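Long-range contacts in CurF (Lyngbya majuscula, PDB 2Q34), which probably catalyses a decarboxylation step in polyketide chain beta-branching, as the crotonase-type ECH2 domain of a larger biosynthetic protein: residues A[25-30]-A[59-64]; A[50-55]-A[92-97]; A[127-132]-A[158-163]. All blocks are in the same frame, centred on the assembly; numbering follows the deposited sequence.

Interaction 1 (A[25-30]-A[59-64]); sequences NGFSPS and YFSSGA
Asn25 O takes a hydrogen bond from Ser62 N at 3.1 Å and a second, shorter one from water 1 at 2.7 Å. Ser62 N comes in well above the carbonyl plane, 61° out of it, and Ser61 CA adds a CA-H...O contact. The same water reaches Ser61 OG at 2.6 Å. That hydroxyl stands anti to the backbone N of Ser61 (chi1 174°), which lets it also accept from Gly63 N in an ST turn. At the other end of Asn25, the side-chain ND2 donates to Phe60 O at 3.1 Å, with this oxygen close to the amide plane. Asp20 N on OD1 and Met18 O on ND2 fix the rotation of the buried amide further. Two residues on, Phe27 N gives a 2.8 Å bond to Gly63 O. The Phe27 ring lies flat over the same glycine, Gly63 CA sitting 3.7 Å from the ring centroid and almost on its normal, a CH-pi contact. Residues 59-64 match the stretch that in crotonases lends a backbone N-H to the oxyanion hole, so this loop probably has that role here. Ser28 caps helix 29-44 with its OG on Ile31 N, while Phe60 packs on strand 93-97 and the backbone of Ser61 bonds to strand 100-102.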
# COMPACT_ATOMS: atom_id res chain seq x y z
N ASN A 25 -21.93 -10.08 -20.99
CA ASN A 25 -21.48 -10.58 -19.70
C ASN A 25 -21.91 -9.65 -18.57
O ASN A 25 -21.14 -9.40 -17.64
CB ASN A 25 -19.97 -10.80 -19.70
CG ASN A 25 -19.58 -12.11 -20.35
OD1 ASN A 25 -20.41 -12.81 -20.93
ND2 ASN A 25 -18.32 -12.44 -20.25
N GLY A 26 -23.13 -9.14 -18.69
CA GLY A 26 -23.72 -8.32 -17.64
C GLY A 26 -24.23 -9.25 -16.56
O GLY A 26 -24.17 -10.47 -16.71
N PHE A 27 -24.70 -8.68 -15.45
CA PHE A 27 -25.26 -9.50 -14.37
C PHE A 27 -26.69 -9.95 -14.68
O PHE A 27 -27.65 -9.56 -13.99
CB PHE A 27 -25.22 -8.75 -13.04
CG PHE A 27 -23.82 -8.51 -12.51
CD1 PHE A 27 -22.73 -9.23 -12.99
CD2 PHE A 27 -23.63 -7.60 -11.47
CE1 PHE A 27 -21.44 -9.00 -12.47
CE2 PHE A 27 -22.37 -7.38 -10.94
CZ PHE A 27 -21.27 -8.07 -11.43
N SER A 28 -26.83 -10.74 -15.73
CA SER A 28 -28.10 -11.29 -16.19
C SER A 28 -28.47 -12.51 -15.35
O SER A 28 -27.58 -13.15 -14.75
CB SER A 28 -27.96 -11.75 -17.65
OG SER A 28 -26.98 -12.78 -17.74
N PRO A 29 -29.78 -12.85 -15.29
CA PRO A 29 -30.14 -14.10 -14.61
C PRO A 29 -29.30 -15.28 -15.08
O PRO A 29 -28.87 -16.08 -14.27
CB PRO A 29 -31.61 -14.29 -14.99
CG PRO A 29 -32.12 -12.89 -15.14
CD PRO A 29 -30.98 -12.11 -15.76
N SER A 30 -29.05 -15.38 -16.39
CA SER A 30 -28.25 -16.49 -16.95
C SER A 30 -26.82 -16.51 -16.41
O SER A 30 -26.27 -17.58 -16.08
CB SER A 30 -28.24 -16.42 -18.47
OG SER A 30 -29.53 -16.78 -18.93
N TYR A 59 -15.34 -8.51 -23.62
CA TYR A 59 -15.92 -8.28 -22.29
C TYR A 59 -15.58 -9.32 -21.23
O TYR A 59 -15.77 -10.52 -21.42
CB TYR A 59 -17.45 -8.22 -22.39
CG TYR A 59 -17.92 -7.06 -23.21
CD1 TYR A 59 -18.15 -5.83 -22.62
CD2 TYR A 59 -18.11 -7.19 -24.58
CE1 TYR A 59 -18.58 -4.75 -23.36
CE2 TYR A 59 -18.54 -6.11 -25.34
CZ TYR A 59 -18.76 -4.89 -24.72
OH TYR A 59 -19.20 -3.82 -25.46
N PHE A 60 -15.07 -8.85 -20.10
CA PHE A 60 -15.00 -9.65 -18.91
C PHE A 60 -16.38 -9.62 -18.22
O PHE A 60 -17.06 -10.64 -18.13
CB PHE A 60 -13.89 -9.16 -17.95
CG PHE A 60 -13.84 -9.93 -16.65
CD1 PHE A 60 -13.35 -11.22 -16.62
CD2 PHE A 60 -14.32 -9.36 -15.45
CE1 PHE A 60 -13.29 -11.95 -15.44
CE2 PHE A 60 -14.29 -10.09 -14.24
CZ PHE A 60 -13.77 -11.40 -14.24
N SER A 61 -16.81 -8.43 -17.76
CA SER A 61 -18.14 -8.28 -17.17
C SER A 61 -18.60 -6.82 -17.22
O SER A 61 -17.88 -5.91 -16.81
CB SER A 61 -18.19 -8.80 -15.71
OG SER A 61 -19.47 -8.50 -15.15
N SER A 62 -19.79 -6.59 -17.74
CA SER A 62 -20.26 -5.23 -17.79
C SER A 62 -21.15 -4.89 -16.59
O SER A 62 -21.72 -3.81 -16.52
CB SER A 62 -20.94 -4.96 -19.14
OG SER A 62 -22.13 -5.69 -19.21
N GLY A 63 -21.26 -5.81 -15.63
CA GLY A 63 -21.97 -5.53 -14.38
C GLY A 63 -23.48 -5.35 -14.53
O GLY A 63 -24.12 -5.98 -15.36
N ALA A 64 -24.06 -4.48 -13.70
CA ALA A 64 -25.51 -4.29 -13.73
C ALA A 64 -25.95 -3.54 -14.98
O ALA A 64 -25.31 -2.58 -15.41
CB ALA A 64 -25.99 -3.59 -12.48
O HOH W 1 -20.68 -10.82 -15.45

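Interaction 2 (A[50-55]-A[92-97]); sequences VVILTG and PIIAAM
Strands 50-54 and 93-97 are parallel neighbours in the middle of the crotonase beta-sheet, with Val51 beside Ile93, Ile52 beside Ile94 and Leu53 beside Ala95. Their axes run 22° apart. Val51 N bonds to Pro92 O at 3.0 Å, and Val51 O receives Ile94 N at 2.8 Å; Leu53 repeats the pattern with Ile94 O and Ala96 N. CA-H...O contacts, such as Ile93 CA on Val51 O at 3.2 Å, fill in between. The chain leaves one strand and returns to the next through helices 66-73 and 83-87, a beta-alpha-beta crossover, and strand 13-18 flanks the pair on the side of strand 50-54. Ile52, Ile94 and Ala96 share the face covered by helix 178-192 at Ile52 and Ala96. There Ile52 CG2 meets Ala96 CB at 4.0 Å, and Ile94 CD1 crosses Val50 CG1 obliquely at 3.9 Å. On the reverse face Ile93 CG1 lies against Val51 CB. The ladder ends with a side chain: Thr54 OG1, anti to its own N (chi1 -162°), donates to Ala96 O at 2.8 Å, in the carbonyl plane and on a lone pair. A valine at Thr54 would probably leave Ala96 O without this donor where the strands finish. Just beyond, Gln98 OE1 accepts from Gly55 N and, weakly, from Thr54 OG1.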
# COMPACT_ATOMS: atom_id res chain seq x y z
N VAL A 50 -7.25 -24.59 -8.54
CA VAL A 50 -7.23 -23.18 -8.96
C VAL A 50 -8.30 -22.95 -10.01
O VAL A 50 -8.45 -23.75 -10.95
CB VAL A 50 -5.90 -22.79 -9.64
CG1 VAL A 50 -5.87 -21.28 -9.98
CG2 VAL A 50 -4.67 -23.17 -8.79
N VAL A 51 -9.04 -21.86 -9.86
CA VAL A 51 -10.07 -21.45 -10.83
C VAL A 51 -9.57 -20.22 -11.59
O VAL A 51 -9.09 -19.27 -10.98
CB VAL A 51 -11.36 -21.03 -10.10
CG1 VAL A 51 -12.41 -20.44 -11.09
CG2 VAL A 51 -11.97 -22.22 -9.35
N ILE A 52 -9.70 -20.23 -12.90
CA ILE A 52 -9.47 -19.05 -13.70
C ILE A 52 -10.83 -18.61 -14.20
O ILE A 52 -11.53 -19.37 -14.91
CB ILE A 52 -8.54 -19.36 -14.89
CG1 ILE A 52 -7.17 -19.83 -14.36
CG2 ILE A 52 -8.37 -18.12 -15.78
CD1 ILE A 52 -6.29 -20.37 -15.44
N LEU A 53 -11.22 -17.41 -13.84
CA LEU A 53 -12.52 -16.84 -14.24
C LEU A 53 -12.29 -15.87 -15.39
O LEU A 53 -11.46 -14.97 -15.27
CB LEU A 53 -13.15 -16.14 -13.02
CG LEU A 53 -14.46 -15.36 -13.26
CD1 LEU A 53 -15.58 -16.27 -13.82
CD2 LEU A 53 -14.94 -14.63 -12.01
N THR A 54 -12.98 -16.04 -16.51
CA THR A 54 -12.71 -15.18 -17.64
C THR A 54 -14.01 -14.91 -18.43
O THR A 54 -15.04 -15.54 -18.17
CB THR A 54 -11.58 -15.79 -18.54
OG1 THR A 54 -11.03 -14.78 -19.39
CG2 THR A 54 -12.10 -16.95 -19.39
N GLY A 55 -13.94 -13.98 -19.38
CA GLY A 55 -15.10 -13.66 -20.19
C GLY A 55 -14.98 -14.19 -21.60
O GLY A 55 -14.33 -15.22 -21.84
N PRO A 92 -7.97 -20.80 -4.61
CA PRO A 92 -7.58 -19.56 -5.28
C PRO A 92 -8.23 -19.36 -6.65
O PRO A 92 -8.36 -20.33 -7.43
CB PRO A 92 -6.06 -19.71 -5.50
CG PRO A 92 -5.65 -20.91 -4.76
CD PRO A 92 -6.82 -21.66 -4.26
N ILE A 93 -8.65 -18.12 -6.89
CA ILE A 93 -9.25 -17.69 -8.15
C ILE A 93 -8.37 -16.61 -8.80
O ILE A 93 -7.90 -15.68 -8.12
CB ILE A 93 -10.67 -17.09 -7.89
CG1 ILE A 93 -11.60 -18.11 -7.18
CG2 ILE A 93 -11.30 -16.54 -9.18
CD1 ILE A 93 -12.84 -17.41 -6.55
N ILE A 94 -8.14 -16.76 -10.09
CA ILE A 94 -7.46 -15.76 -10.91
C ILE A 94 -8.48 -15.20 -11.89
O ILE A 94 -9.12 -15.96 -12.63
CB ILE A 94 -6.32 -16.38 -11.74
CG1 ILE A 94 -5.32 -17.10 -10.82
CG2 ILE A 94 -5.57 -15.26 -12.54
CD1 ILE A 94 -4.34 -18.04 -11.58
N ALA A 95 -8.69 -13.89 -11.83
CA ALA A 95 -9.62 -13.25 -12.77
C ALA A 95 -8.83 -12.78 -13.97
O ALA A 95 -8.02 -11.83 -13.88
CB ALA A 95 -10.33 -12.08 -12.12
N ALA A 96 -9.02 -13.47 -15.09
CA ALA A 96 -8.35 -13.13 -16.35
C ALA A 96 -9.27 -12.17 -17.09
O ALA A 96 -10.16 -12.59 -17.84
CB ALA A 96 -8.12 -14.39 -17.14
N MSE A 97 -9.08 -10.88 -16.84
CA MSE A 97 -9.96 -9.89 -17.39
C MSE A 97 -9.49 -9.47 -18.78
O MSE A 97 -8.91 -8.40 -18.96
CB MSE A 97 -10.10 -8.72 -16.39
CG MSE A 97 -10.59 -9.16 -15.02
SE MSE A 97 -11.23 -7.66 -13.95
CE MSE A 97 -9.69 -6.49 -14.04

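Interaction 3 (A[127-132]-A[158-163]); sequences FMKYGF and GENYRG
The flat amide of Asn160 has the ammonium end of Lys129 over one of its faces, NZ standing 4.4 Å from ND2. Water 2 lies on that same side, well out of the amide plane, and donates to Asn160 OD1 at 2.9 Å. The other flat group, the ring of Phe132, takes the carbonyl oxygen of Phe127 over the centre of one face, 3.9 Å above the plane, and meets Phe230 edge-to-face; it belongs to the packing of the turn itself. Across the contact, direct hydrogen bonds give way to water 2, which accepts from Lys129 NZ at 3.1 Å and donates to Gly158 O at 2.7 Å as well as to the asparagine. The lysine gets there by a chain that runs out past Gly158 O, CB at 4.0 Å from it, and then bends at chi3 (-96°). Glu159 OE2, 5.3 Å from NZ, is not in contact but may add a weak attraction. Gly158 closes helix 148-157 with positive phi, and the backbones pass so near that a beta carbon there would clash with Lys129 N. On the subunit boundary, Gly131 O accepts from Ser199 OG of the third subunit, and Glu159 makes a long, weak ion pair with Lys191 of that subunit. This is crotonase-fold packing: the short helix 127-130 that follows strand 122-124 is set against the loop between helix 148-157 and strand 161-162, where the trimer meets.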
# COMPACT_ATOMS: atom_id res chain seq x y z
N PHE A 127 -20.23 4.05 -10.96
CA PHE A 127 -21.38 4.51 -10.17
C PHE A 127 -21.49 6.03 -10.15
O PHE A 127 -22.55 6.59 -10.39
CB PHE A 127 -21.24 4.02 -8.74
CG PHE A 127 -20.87 2.55 -8.63
CD1 PHE A 127 -21.83 1.57 -8.84
CD2 PHE A 127 -19.57 2.17 -8.34
CE1 PHE A 127 -21.50 0.21 -8.74
CE2 PHE A 127 -19.24 0.82 -8.23
CZ PHE A 127 -20.22 -0.17 -8.43
N MSE A 128 -20.37 6.70 -9.87
CA MSE A 128 -20.39 8.16 -9.79
C MSE A 128 -20.65 8.85 -11.12
O MSE A 128 -21.09 10.00 -11.15
CB MSE A 128 -19.15 8.70 -9.09
CG MSE A 128 -19.16 8.38 -7.59
SE MSE A 128 -20.45 9.42 -6.59
CE MSE A 128 -19.35 11.06 -6.35
N LYS A 129 -20.41 8.15 -12.22
CA LYS A 129 -20.78 8.68 -13.54
C LYS A 129 -22.30 8.90 -13.63
O LYS A 129 -22.76 9.93 -14.13
CB LYS A 129 -20.27 7.75 -14.65
CG LYS A 129 -20.69 8.15 -16.07
CD LYS A 129 -19.72 7.61 -17.13
CE LYS A 129 -18.65 8.66 -17.53
NZ LYS A 129 -17.51 8.11 -18.37
N TYR A 130 -23.08 7.94 -13.13
CA TYR A 130 -24.52 8.09 -13.03
C TYR A 130 -24.92 9.04 -11.92
O TYR A 130 -26.07 9.48 -11.87
CB TYR A 130 -25.20 6.76 -12.77
CG TYR A 130 -24.87 5.68 -13.76
CD1 TYR A 130 -25.44 5.69 -15.03
CD2 TYR A 130 -24.02 4.64 -13.43
CE1 TYR A 130 -25.15 4.69 -15.94
CE2 TYR A 130 -23.73 3.63 -14.33
CZ TYR A 130 -24.29 3.67 -15.59
OH TYR A 130 -24.02 2.67 -16.49
N GLY A 131 -24.00 9.29 -10.99
CA GLY A 131 -24.20 10.33 -9.98
C GLY A 131 -24.46 9.83 -8.56
O GLY A 131 -24.83 10.61 -7.70
N PHE A 132 -24.27 8.53 -8.33
CA PHE A 132 -24.51 7.96 -7.01
C PHE A 132 -23.31 7.14 -6.54
O PHE A 132 -22.42 6.81 -7.32
CB PHE A 132 -25.80 7.13 -6.95
CG PHE A 132 -25.91 6.08 -8.04
CD1 PHE A 132 -25.19 4.91 -7.97
CD2 PHE A 132 -26.75 6.29 -9.13
CE1 PHE A 132 -25.28 3.94 -9.00
CE2 PHE A 132 -26.85 5.32 -10.14
CZ PHE A 132 -26.12 4.18 -10.07
N GLY A 158 -15.59 8.12 -11.68
CA GLY A 158 -16.36 7.10 -12.38
C GLY A 158 -15.92 6.86 -13.82
O GLY A 158 -16.61 6.17 -14.57
N GLU A 159 -14.77 7.40 -14.19
CA GLU A 159 -14.29 7.37 -15.58
C GLU A 159 -13.77 6.01 -16.03
O GLU A 159 -13.43 5.15 -15.21
CB GLU A 159 -13.19 8.42 -15.81
CG GLU A 159 -13.70 9.83 -15.96
CD GLU A 159 -12.93 10.63 -16.99
OE1 GLU A 159 -11.71 10.38 -17.16
OE2 GLU A 159 -13.54 11.51 -17.63
N ASN A 160 -13.71 5.85 -17.35
CA ASN A 160 -13.15 4.68 -18.02
C ASN A 160 -11.63 4.79 -18.16
O ASN A 160 -11.13 5.73 -18.75
CB ASN A 160 -13.77 4.54 -19.43
CG ASN A 160 -15.25 4.20 -19.38
OD1 ASN A 160 -15.72 3.62 -18.42
ND2 ASN A 160 -15.97 4.57 -20.42
N TYR A 161 -10.91 3.81 -17.64
CA TYR A 161 -9.45 3.77 -17.77
C TYR A 161 -9.05 2.59 -18.64
O TYR A 161 -9.47 1.47 -18.37
CB TYR A 161 -8.82 3.59 -16.39
CG TYR A 161 -9.04 4.78 -15.47
CD1 TYR A 161 -8.01 5.69 -15.23
CD2 TYR A 161 -10.27 4.98 -14.85
CE1 TYR A 161 -8.22 6.78 -14.38
CE2 TYR A 161 -10.48 6.05 -14.01
CZ TYR A 161 -9.46 6.95 -13.78
OH TYR A 161 -9.69 8.02 -12.94
N ARG A 162 -8.21 2.81 -19.65
CA ARG A 162 -7.61 1.66 -20.37
C ARG A 162 -6.64 0.92 -19.44
O ARG A 162 -6.07 1.51 -18.55
CB ARG A 162 -6.95 2.08 -21.69
CG ARG A 162 -7.96 2.50 -22.77
CD ARG A 162 -7.32 2.92 -24.11
NE ARG A 162 -5.93 3.38 -23.98
CZ ARG A 162 -5.56 4.63 -23.71
NH1 ARG A 162 -6.47 5.58 -23.53
NH2 ARG A 162 -4.27 4.91 -23.62
N GLY A 163 -6.47 -0.38 -19.63
CA GLY A 163 -5.46 -1.12 -18.88
C GLY A 163 -4.09 -0.46 -18.96
O GLY A 163 -3.38 -0.38 -17.96
O HOH W 2 -17.52 5.39 -16.99

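In the fold
Interactions 1 and 2 are interleaved along the chain: 25-30, 50-55, 59-64, 92-97. Their centres lie 15 Å apart and they touch, because the ring of Phe60 packs against Leu53, Ala96 and Met97. Loop 59-64 is therefore seated directly on the ends of two central strands of the six-stranded sheet. Interaction 3 follows later, 17 Å between centres from interaction 1 and 24 Å from interaction 2, on the far side of the chain's centre from the latter, and touches neither. It belongs with the small sheet 100-102, 122-124, 161-162. All three are parts of one crotonase fold, running from sheet core through a probable active-site loop to the subunit interface.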